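Side-chain contacts in LRA-12 (Uncultured bacterium, PDB 5AEB), which acts as a class B3 di-zinc metallo-beta-lactamase, a type of enzyme that hydrolyses beta-lactam antibiotics, probably including carbapenems: residues T82-Y87 with I183-T188; M105-D110 with M155-G160; E175-R180 with S247-K252. One frame throughout, in Å; residues are numbered along the deposited sequence.

Interaction 1 (T82-Y87 with I183-T188); sequences TTQAHY and IANMPT. With ZN (zinc ion), chain D.
The backbones come closest at Thr83 and Asn185, whose CA atoms are 5.8 Å apart. No clear backbone hydrogen bond joins the two segments, so side chains make the contact. Residues 82-87 form a loop, with an inverse gamma turn centred on Ala85. Residues 183-188 leave a strand, and a second such turn is centred on Pro187.

Asn185 reaches into the angle between Thr83 and Gln84. Its CG is anti to the backbone N (chi1 -162°), which sends the amide across to the other segment. The side chains of Gln84 and Asn185 cross at about a right angle, with their amide planes 71° apart. Thr83 turns its methyl CG2 to Ile183 CG2, 4.0 Å away, while its OG1 hydrogen-bonds Ser226.

Gln84 also serves the metal: its OE1 binds the zinc ion at 1.8 Å. His86 ND1 binds it at 1.9 Å, and His161 and a water complete the site. A glutamine first ligand recalls the Gln-His-His site of GOB-type class B3 enzymes.

The loop links strand 77-81 to helix 87-90. Strand 178-184, which carries Ile183, is antiparallel to strand 166-173. Pro187 then packs on helices 204-216 and 251-267.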
loop_
_atom_site.group_PDB
_atom_site.type_symbol
_atom_site.label_atom_id
_atom_site.label_comp_id
_atom_site.label_asym_id
_atom_site.label_seq_id
_atom_site.Cartn_x
_atom_site.Cartn_y
_atom_site.Cartn_z
ATOM N N THR A 82 4.029 3.676 2.809
ATOM C CA THR A 82 3.745 2.308 2.413
ATOM C C THR A 82 2.620 1.731 3.250
ATOM O O THR A 82 2.457 2.105 4.403
ATOM C CB THR A 82 4.990 1.367 2.477
ATOM O OG1 THR A 82 4.656 0.040 1.987
ATOM C CG2 THR A 82 5.518 1.230 3.933
ATOM N N THR A 83 1.860 0.805 2.675
ATOM C CA THR A 83 0.827 0.100 3.432
ATOM C C THR A 83 1.339 -1.146 4.185
ATOM O O THR A 83 0.574 -1.780 4.947
ATOM C CB THR A 83 -0.294 -0.312 2.487
ATOM O OG1 THR A 83 0.287 -1.033 1.385
ATOM C CG2 THR A 83 -1.009 0.968 1.950
ATOM N N GLN A 84 2.619 -1.488 4.010
ATOM C CA GLN A 84 3.016 -2.862 4.212
ATOM C C GLN A 84 4.516 -3.019 4.006
ATOM O O GLN A 84 4.982 -2.817 2.880
ATOM C CB GLN A 84 2.360 -3.662 3.036
ATOM C CG GLN A 84 1.761 -4.935 3.415
ATOM C CD GLN A 84 1.561 -5.822 2.230
ATOM O OE1 GLN A 84 2.441 -6.670 1.934
ATOM N NE2 GLN A 84 0.379 -5.676 1.544
ATOM N N ALA A 85 5.253 -3.521 4.997
ATOM C CA ALA A 85 6.695 -3.697 4.776
ATOM C C ALA A 85 7.081 -5.069 4.199
ATOM O O ALA A 85 7.679 -5.909 4.883
ATOM C CB ALA A 85 7.485 -3.394 6.045
ATOM N N HIS A 86 6.698 -5.307 2.948
ATOM C CA HIS A 86 7.096 -6.497 2.223
ATOM C C HIS A 86 7.766 -6.054 0.972
ATOM O O HIS A 86 7.444 -4.999 0.451
ATOM C CB HIS A 86 5.902 -7.373 1.842
ATOM C CG HIS A 86 5.431 -8.300 2.937
ATOM N ND1 HIS A 86 4.186 -8.836 2.947
ATOM C CD2 HIS A 86 6.075 -8.774 4.080
ATOM C CE1 HIS A 86 4.050 -9.599 4.055
ATOM N NE2 HIS A 86 5.216 -9.577 4.730
ATOM N N TYR A 87 8.646 -6.909 0.454
ATOM C CA TYR A 87 9.485 -6.573 -0.700
ATOM C C TYR A 87 8.704 -6.231 -1.958
ATOM O O TYR A 87 9.216 -5.494 -2.796
ATOM C CB TYR A 87 10.494 -7.696 -1.007
ATOM C CG TYR A 87 9.888 -8.924 -1.654
ATOM C CD1 TYR A 87 9.305 -9.932 -0.880
ATOM C CD2 TYR A 87 9.865 -9.066 -3.046
ATOM C CE1 TYR A 87 8.737 -11.059 -1.469
ATOM C CE2 TYR A 87 9.304 -10.188 -3.648
ATOM C CZ TYR A 87 8.746 -11.184 -2.866
ATOM O OH TYR A 87 8.175 -12.305 -3.479
ATOM N N ILE A 183 -7.146 3.818 0.948
ATOM C CA ILE A 183 -6.091 3.003 0.358
ATOM C C ILE A 183 -5.907 1.902 1.375
ATOM O O ILE A 183 -5.317 2.135 2.423
ATOM C CB ILE A 183 -4.789 3.777 0.164
ATOM C CG1 ILE A 183 -5.018 4.971 -0.793
ATOM C CG2 ILE A 183 -3.685 2.829 -0.309
ATOM C CD1 ILE A 183 -3.812 5.875 -0.929
ATOM N N ALA A 184 -6.469 0.720 1.099
ATOM C CA ALA A 184 -6.556 -0.308 2.141
ATOM C C ALA A 184 -5.459 -1.321 2.003
ATOM O O ALA A 184 -5.115 -1.766 0.875
ATOM C CB ALA A 184 -7.908 -1.022 2.111
ATOM N N ASN A 185 -4.903 -1.713 3.146
ATOM C CA ASN A 185 -4.131 -2.928 3.131
ATOM C C ASN A 185 -5.013 -4.101 3.572
ATOM O O ASN A 185 -5.323 -4.227 4.750
ATOM C CB ASN A 185 -2.881 -2.836 3.975
ATOM C CG ASN A 185 -1.907 -3.921 3.603
ATOM O OD1 ASN A 185 -1.831 -4.961 4.287
ATOM N ND2 ASN A 185 -1.272 -3.763 2.439
ATOM N N MET A 186 -5.419 -4.950 2.634
ATOM C CA MET A 186 -6.338 -6.081 2.958
ATOM C C MET A 186 -5.629 -7.077 3.915
ATOM O O MET A 186 -4.454 -7.393 3.709
ATOM C CB MET A 186 -6.831 -6.787 1.679
ATOM C CG MET A 186 -7.471 -5.832 0.650
ATOM S SD MET A 186 -8.670 -4.725 1.412
ATOM C CE MET A 186 -10.096 -5.805 1.564
ATOM N N PRO A 187 -6.333 -7.564 4.958
ATOM C CA PRO A 187 -5.719 -8.474 5.941
ATOM C C PRO A 187 -5.617 -9.907 5.428
ATOM O O PRO A 187 -6.286 -10.799 5.923
ATOM C CB PRO A 187 -6.675 -8.389 7.134
ATOM C CG PRO A 187 -8.007 -8.127 6.486
ATOM C CD PRO A 187 -7.724 -7.218 5.329
ATOM N N THR A 188 -4.792 -10.113 4.421
ATOM C CA THR A 188 -4.535 -11.430 3.942
ATOM C C THR A 188 -3.543 -12.073 4.915
ATOM O O THR A 188 -2.825 -11.368 5.637
ATOM C CB THR A 188 -3.984 -11.376 2.509
ATOM O OG1 THR A 188 -2.787 -10.580 2.487
ATOM C CG2 THR A 188 -5.050 -10.753 1.533
HETATM ZN ZN ZN D . 2.579 -8.474 1.964
HETATM O O HOH W 1 2.623 -8.504 0.088
#

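Interaction 2 (M105-D110 with M155-G160); sequences MADEGD and MLHHPG. With CO (cobalt (II) ion), chain G.
Asp107 OD1, which faces His157, accepts the backbone N-H of Gly109. The N to OD1 distance is 2.9 Å and the angle at the hydrogen is 149°. OD1 uses its anti lone pair, the one away from OD2. The bond closes an Asx turn where strand 103-107 ends. A backbone hydrogen bond from Asp110 N to Asp107 O, also 2.9 Å, spans the same bend.

The carboxylate comes to the edge of the His157 ring with OD2, its plane turned 36° from the ring plane. The approach of OD2 to the ring carbon is too short in the model, so its detail is doubtful. Asp107 OD1 and His157 NE2 are 3.4 Å apart at a poor angle and form no hydrogen bond. NE2 instead makes a weak one to Lys163 O. Pro159 CD lies over one face of this ring, toward the rim.

The contact spans the two sheets of the alpha-beta/beta-alpha sandwich of metallo-beta-lactamases. Strand 103-107 belongs to the seven-stranded sheet, which also leads into the Gln84 loop, and strand 151-157 to the five-stranded one. Met155 fills in between them. Its chain bends at the sulfur (chi3 71°), bringing CE to 3.4 Å from Asp107 OD2. Its SD rests 3.8 Å from Asp107 CB. Cys166 touches both residues, and Leu140 packs on Met155.

Next in the chain, Glu108 turns to a cobalt ion. It chelates the metal with both oxygens, OE2 at 1.9 Å and OE1 at 2.4 Å, and His141 is a further ligand.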
loop_
_atom_site.group_PDB
_atom_site.type_symbol
_atom_site.label_atom_id
_atom_site.label_comp_id
_atom_site.label_asym_id
_atom_site.label_seq_id
_atom_site.Cartn_x
_atom_site.Cartn_y
_atom_site.Cartn_z
ATOM N N MET A 105 7.502 8.095 5.730
ATOM C CA MET A 105 6.746 7.973 6.961
ATOM C C MET A 105 6.180 6.574 7.046
ATOM O O MET A 105 5.593 6.065 6.092
ATOM C CB MET A 105 5.662 9.031 7.043
ATOM C CG MET A 105 6.204 10.409 6.726
ATOM S SD MET A 105 4.956 11.655 7.026
ATOM C CE MET A 105 5.930 13.141 6.712
ATOM N N ALA A 106 6.365 5.936 8.192
ATOM C CA ALA A 106 5.980 4.535 8.306
ATOM C C ALA A 106 5.297 4.196 9.624
ATOM O O ALA A 106 5.633 4.749 10.683
ATOM C CB ALA A 106 7.195 3.629 8.068
ATOM N N ASP A 107 4.319 3.290 9.541
ATOM C CA ASP A 107 3.698 2.720 10.726
ATOM C C ASP A 107 4.841 2.186 11.601
ATOM O O ASP A 107 5.662 1.371 11.155
ATOM C CB ASP A 107 2.729 1.619 10.318
ATOM C CG ASP A 107 1.898 1.081 11.474
ATOM O OD1 ASP A 107 2.487 0.697 12.535
ATOM O OD2 ASP A 107 0.660 0.989 11.306
ATOM N N GLU A 108 4.909 2.683 12.830
ATOM C CA GLU A 108 5.899 2.218 13.793
ATOM C C GLU A 108 6.063 0.687 13.827
ATOM O O GLU A 108 7.172 0.205 13.959
ATOM C CB GLU A 108 5.550 2.701 15.188
ATOM C CG GLU A 108 6.763 2.836 16.105
ATOM C CD GLU A 108 6.429 3.636 17.360
ATOM O OE1 GLU A 108 5.329 3.485 17.926
ATOM O OE2 GLU A 108 7.243 4.428 17.809
ATOM N N GLY A 109 4.965 -0.073 13.727
ATOM C CA GLY A 109 5.053 -1.547 13.765
ATOM C C GLY A 109 6.001 -2.157 12.728
ATOM O O GLY A 109 6.446 -3.266 12.886
ATOM N N ASP A 110 6.297 -1.443 11.640
ATOM C CA ASP A 110 7.123 -1.998 10.582
ATOM C C ASP A 110 8.501 -1.334 10.512
ATOM O O ASP A 110 9.313 -1.685 9.646
ATOM C CB ASP A 110 6.422 -1.866 9.234
ATOM C CG ASP A 110 5.541 -3.078 8.885
ATOM O OD1 ASP A 110 5.602 -4.138 9.567
ATOM O OD2 ASP A 110 4.782 -2.958 7.898
ATOM N N MET A 155 -3.552 7.880 8.733
ATOM C CA MET A 155 -3.065 6.499 8.801
ATOM C C MET A 155 -3.885 5.639 9.744
ATOM O O MET A 155 -4.103 6.017 10.869
ATOM C CB MET A 155 -1.611 6.419 9.230
ATOM C CG MET A 155 -1.004 5.085 8.819
ATOM S SD MET A 155 0.292 4.563 9.938
ATOM C CE MET A 155 -0.699 4.152 11.384
ATOM N N LEU A 156 -4.350 4.491 9.266
ATOM C CA LEU A 156 -5.049 3.522 10.125
ATOM C C LEU A 156 -4.190 2.286 10.364
ATOM O O LEU A 156 -3.816 1.597 9.421
ATOM C CB LEU A 156 -6.376 3.107 9.485
ATOM C CG LEU A 156 -7.284 4.293 9.174
ATOM C CD1 LEU A 156 -8.425 3.875 8.255
ATOM C CD2 LEU A 156 -7.771 5.026 10.420
ATOM N N HIS A 157 -3.865 2.016 11.622
ATOM C CA HIS A 157 -3.064 0.851 11.964
ATOM C C HIS A 157 -3.913 -0.360 11.731
ATOM O O HIS A 157 -4.983 -0.512 12.333
ATOM C CB HIS A 157 -2.632 0.942 13.426
ATOM C CG HIS A 157 -1.593 -0.087 13.823
ATOM N ND1 HIS A 157 -1.757 -0.927 14.892
ATOM C CD2 HIS A 157 -0.339 -0.354 13.303
ATOM C CE1 HIS A 157 -0.660 -1.703 15.012
ATOM N NE2 HIS A 157 0.203 -1.359 14.039
ATOM N N HIS A 158 -3.493 -1.192 10.778
ATOM C CA HIS A 158 -4.220 -2.421 10.480
ATOM C C HIS A 158 -3.295 -3.597 10.488
ATOM O O HIS A 158 -3.068 -4.195 9.428
ATOM C CB HIS A 158 -4.877 -2.351 9.092
ATOM C CG HIS A 158 -6.034 -1.400 9.001
ATOM N ND1 HIS A 158 -6.848 -1.120 10.056
ATOM C CD2 HIS A 158 -6.536 -0.686 7.912
ATOM C CE1 HIS A 158 -7.785 -0.219 9.657
ATOM N NE2 HIS A 158 -7.582 0.039 8.348
ATOM N N PRO A 159 -2.774 -3.967 11.660
ATOM C CA PRO A 159 -1.753 -5.007 11.708
ATOM C C PRO A 159 -2.234 -6.399 11.364
ATOM O O PRO A 159 -3.442 -6.684 11.373
ATOM C CB PRO A 159 -1.249 -4.941 13.173
ATOM C CG PRO A 159 -2.465 -4.521 13.924
ATOM C CD PRO A 159 -3.080 -3.469 13.024
ATOM N N GLY A 160 -1.277 -7.258 11.055
ATOM C CA GLY A 160 -1.544 -8.688 10.921
ATOM C C GLY A 160 -0.789 -9.192 9.729
ATOM O O GLY A 160 0.091 -10.028 9.880
HETATM CO CO CO G . 6.007 5.721 18.519
#

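Interaction 3 (E175-R180 with S247-K252); sequences EQRSYR and SFMDRK. With SO4 (sulfate ion), chain F.
The close contacts of Met249 are made by its methyl CE. This is the tight part. CE meets the edge of the Tyr179 ring, near its plane, only 3.2 Å from Tyr179 CE1. Beside Tyr179 CE1, it also lies over the same face of the Arg177 guanidinium. There CE is 3.4 Å from both NH1 and NH2 and is offset toward the rim. The Met249 chain is fully extended beyond CG (chi2 -180°, chi3 -176°), which carries CE out to Tyr179. The nearest CA atoms of the two segments, those of Tyr179 and Met249, are 9.9 Å apart. Arg177 comes from the opposite direction, its own chain stretched out to NE. On the way Arg177 CG passes over a face of the Tyr179 ring. Arg177 NE makes a weak hydrogen bond to Ser178 O.

The outer side is looser. Tyr179 is buried, but Arg177 and Met249 are partly exposed and each touches a crystal neighbour. No hydrogen bond crosses between the segments, and just 104 Å² is buried in all. Before Arg177 in the chain, Glu175 and Gln176 are exposed. There Glu175 N donates to sulfate O1 at 3.0 Å, and Arg25 also binds this ion, which probably came from the crystallisation liquor.

Tyr179 lies near the start of strand 178-184, between strands 166-173 and 222-225. Ile222 of the latter touches both Tyr179 and Met249. Met249 leads into helix 251-267, whose N-cap is Asp250.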
loop_
_atom_site.group_PDB
_atom_site.type_symbol
_atom_site.label_atom_id
_atom_site.label_comp_id
_atom_site.label_asym_id
_atom_site.label_seq_id
_atom_site.Cartn_x
_atom_site.Cartn_y
_atom_site.Cartn_z
ATOM N N GLU A 175 -13.527 18.826 -9.911
ATOM C CA GLU A 175 -14.300 20.075 -10.027
ATOM C C GLU A 175 -15.791 19.946 -9.705
ATOM O O GLU A 175 -16.460 20.959 -9.484
ATOM C CB GLU A 175 -14.130 20.716 -11.403
ATOM C CG GLU A 175 -12.952 21.671 -11.493
ATOM C CD GLU A 175 -12.723 22.185 -12.905
ATOM O OE1 GLU A 175 -13.715 22.353 -13.663
ATOM O OE2 GLU A 175 -11.549 22.420 -13.259
ATOM N N GLN A 176 -16.297 18.713 -9.672
ATOM C CA GLN A 176 -17.717 18.449 -9.412
ATOM C C GLN A 176 -18.018 17.905 -8.014
ATOM O O GLN A 176 -19.095 18.139 -7.462
ATOM C CB GLN A 176 -18.272 17.478 -10.466
ATOM C CG GLN A 176 -18.466 18.091 -11.856
ATOM C CD GLN A 176 -19.424 19.288 -11.869
ATOM O OE1 GLN A 176 -20.474 19.273 -11.215
ATOM N NE2 GLN A 176 -19.064 20.329 -12.621
ATOM N N ARG A 177 -17.056 17.191 -7.437
ATOM C CA ARG A 177 -17.319 16.374 -6.271
ATOM C C ARG A 177 -16.077 16.005 -5.446
ATOM O O ARG A 177 -14.961 15.882 -5.977
ATOM C CB ARG A 177 -18.059 15.096 -6.718
ATOM C CG ARG A 177 -18.189 14.059 -5.639
ATOM C CD ARG A 177 -19.206 12.998 -5.976
ATOM N NE ARG A 177 -19.253 12.050 -4.873
ATOM C CZ ARG A 177 -19.943 10.922 -4.880
ATOM N NH1 ARG A 177 -20.647 10.569 -5.947
ATOM N NH2 ARG A 177 -19.899 10.139 -3.825
ATOM N N SER A 178 -16.322 15.838 -4.146
ATOM C CA SER A 178 -15.365 15.373 -3.171
ATOM C C SER A 178 -15.556 13.841 -2.923
ATOM O O SER A 178 -16.686 13.324 -2.971
ATOM C CB SER A 178 -15.521 16.216 -1.901
ATOM O OG SER A 178 -14.493 15.980 -0.959
ATOM N N TYR A 179 -14.447 13.120 -2.729
ATOM C CA TYR A 179 -14.460 11.663 -2.501
ATOM C C TYR A 179 -13.633 11.281 -1.279
ATOM O O TYR A 179 -12.523 11.790 -1.068
ATOM C CB TYR A 179 -13.889 10.891 -3.686
ATOM C CG TYR A 179 -14.623 11.072 -4.978
ATOM C CD1 TYR A 179 -15.707 10.277 -5.282
ATOM C CD2 TYR A 179 -14.229 12.050 -5.901
ATOM C CE1 TYR A 179 -16.393 10.432 -6.479
ATOM C CE2 TYR A 179 -14.916 12.228 -7.101
ATOM C CZ TYR A 179 -15.998 11.398 -7.379
ATOM O OH TYR A 179 -16.713 11.508 -8.545
ATOM N N ARG A 180 -14.180 10.373 -0.484
ATOM C CA ARG A 180 -13.458 9.829 0.645
ATOM C C ARG A 180 -12.786 8.534 0.143
ATOM O O ARG A 180 -13.455 7.579 -0.236
ATOM C CB ARG A 180 -14.459 9.612 1.787
ATOM C CG ARG A 180 -13.982 8.763 2.948
ATOM C CD ARG A 180 -12.968 9.455 3.833
ATOM N NE ARG A 180 -13.356 10.805 4.233
ATOM C CZ ARG A 180 -13.882 11.147 5.404
ATOM N NH1 ARG A 180 -14.129 10.228 6.322
ATOM N NH2 ARG A 180 -14.173 12.426 5.640
ATOM N N SER A 247 -16.450 4.086 -11.155
ATOM C CA SER A 247 -16.142 2.678 -11.361
ATOM C C SER A 247 -15.363 2.057 -10.196
ATOM O O SER A 247 -15.261 0.822 -10.085
ATOM C CB SER A 247 -15.471 2.427 -12.707
ATOM O OG SER A 247 -14.518 3.426 -12.997
ATOM N N PHE A 248 -14.891 2.914 -9.289
ATOM C CA PHE A 248 -14.171 2.479 -8.103
ATOM C C PHE A 248 -15.021 2.494 -6.827
ATOM O O PHE A 248 -14.542 2.160 -5.742
ATOM C CB PHE A 248 -12.861 3.281 -7.966
ATOM C CG PHE A 248 -11.884 2.997 -9.068
ATOM C CD1 PHE A 248 -11.101 1.848 -9.040
ATOM C CD2 PHE A 248 -11.779 3.852 -10.161
ATOM C CE1 PHE A 248 -10.219 1.582 -10.077
ATOM C CE2 PHE A 248 -10.897 3.597 -11.189
ATOM C CZ PHE A 248 -10.129 2.452 -11.159
ATOM N N MET A 249 -16.291 2.871 -6.978
ATOM C CA MET A 249 -17.250 2.781 -5.899
ATOM C C MET A 249 -17.765 1.338 -5.862
ATOM O O MET A 249 -18.406 0.875 -6.812
ATOM C CB MET A 249 -18.364 3.804 -6.082
ATOM C CG MET A 249 -17.916 5.267 -5.922
ATOM S SD MET A 249 -19.328 6.420 -6.146
ATOM C CE MET A 249 -18.419 7.963 -6.011
ATOM N N ASP A 250 -17.462 0.615 -4.784
ATOM C CA ASP A 250 -17.649 -0.851 -4.778
ATOM C C ASP A 250 -17.652 -1.382 -3.353
ATOM O O ASP A 250 -16.790 -2.176 -2.963
ATOM C CB ASP A 250 -16.543 -1.521 -5.644
ATOM C CG ASP A 250 -16.676 -3.046 -5.737
ATOM O OD1 ASP A 250 -17.809 -3.577 -5.636
ATOM O OD2 ASP A 250 -15.634 -3.737 -5.895
ATOM N N ARG A 251 -18.623 -0.936 -2.565
ATOM C CA ARG A 251 -18.735 -1.409 -1.224
ATOM C C ARG A 251 -18.926 -2.926 -1.150
ATOM O O ARG A 251 -18.292 -3.580 -0.309
ATOM C CB ARG A 251 -19.825 -0.642 -0.472
ATOM C CG ARG A 251 -19.923 -0.994 1.003
ATOM C CD ARG A 251 -18.659 -0.661 1.764
ATOM N NE ARG A 251 -18.619 -1.440 3.007
ATOM C CZ ARG A 251 -18.114 -1.003 4.156
ATOM N NH1 ARG A 251 -17.574 0.216 4.250
ATOM N NH2 ARG A 251 -18.121 -1.811 5.213
ATOM N N LYS A 252 -19.750 -3.486 -2.043
ATOM C CA LYS A 252 -19.974 -4.946 -2.088
ATOM C C LYS A 252 -18.644 -5.683 -2.269
ATOM O O LYS A 252 -18.397 -6.672 -1.578
ATOM C CB LYS A 252 -20.957 -5.378 -3.198
ATOM C CG LYS A 252 -21.421 -6.825 -3.034
ATOM C CD LYS A 252 -22.448 -7.303 -4.050
ATOM C CE LYS A 252 -21.955 -7.085 -5.466
ATOM N NZ LYS A 252 -20.730 -7.851 -5.752
HETATM S S SO4 F . -11.733 17.748 -13.149
HETATM O O1 SO4 F . -13.062 18.323 -12.832
HETATM O O2 SO4 F . -10.741 18.351 -12.211
HETATM O O3 SO4 F . -11.380 18.035 -14.563
HETATM O O4 SO4 F . -11.808 16.270 -13.016
#

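How the interactions relate
Interaction 1 lies at the active site and holds two ligands of one zinc ion. Interaction 2 is its close neighbour, with centres 9 Å apart, and is nested along the chain inside the loop that interaction 1 closes. The two touch where Asp110 OD2 accepts from Ala85 N at 3.0 Å. This probable bond, one shell out from the metal, joins the zinc-binding loop to the turn after strand 103-107. The Asp107 side chain itself stays about 13 Å from a bound zinc ion. Interaction 3 is remote, its centre 21 Å from that of interaction 1 and 25 Å from that of interaction 2. Strand 178-184 links it to interaction 1, one contact near each end.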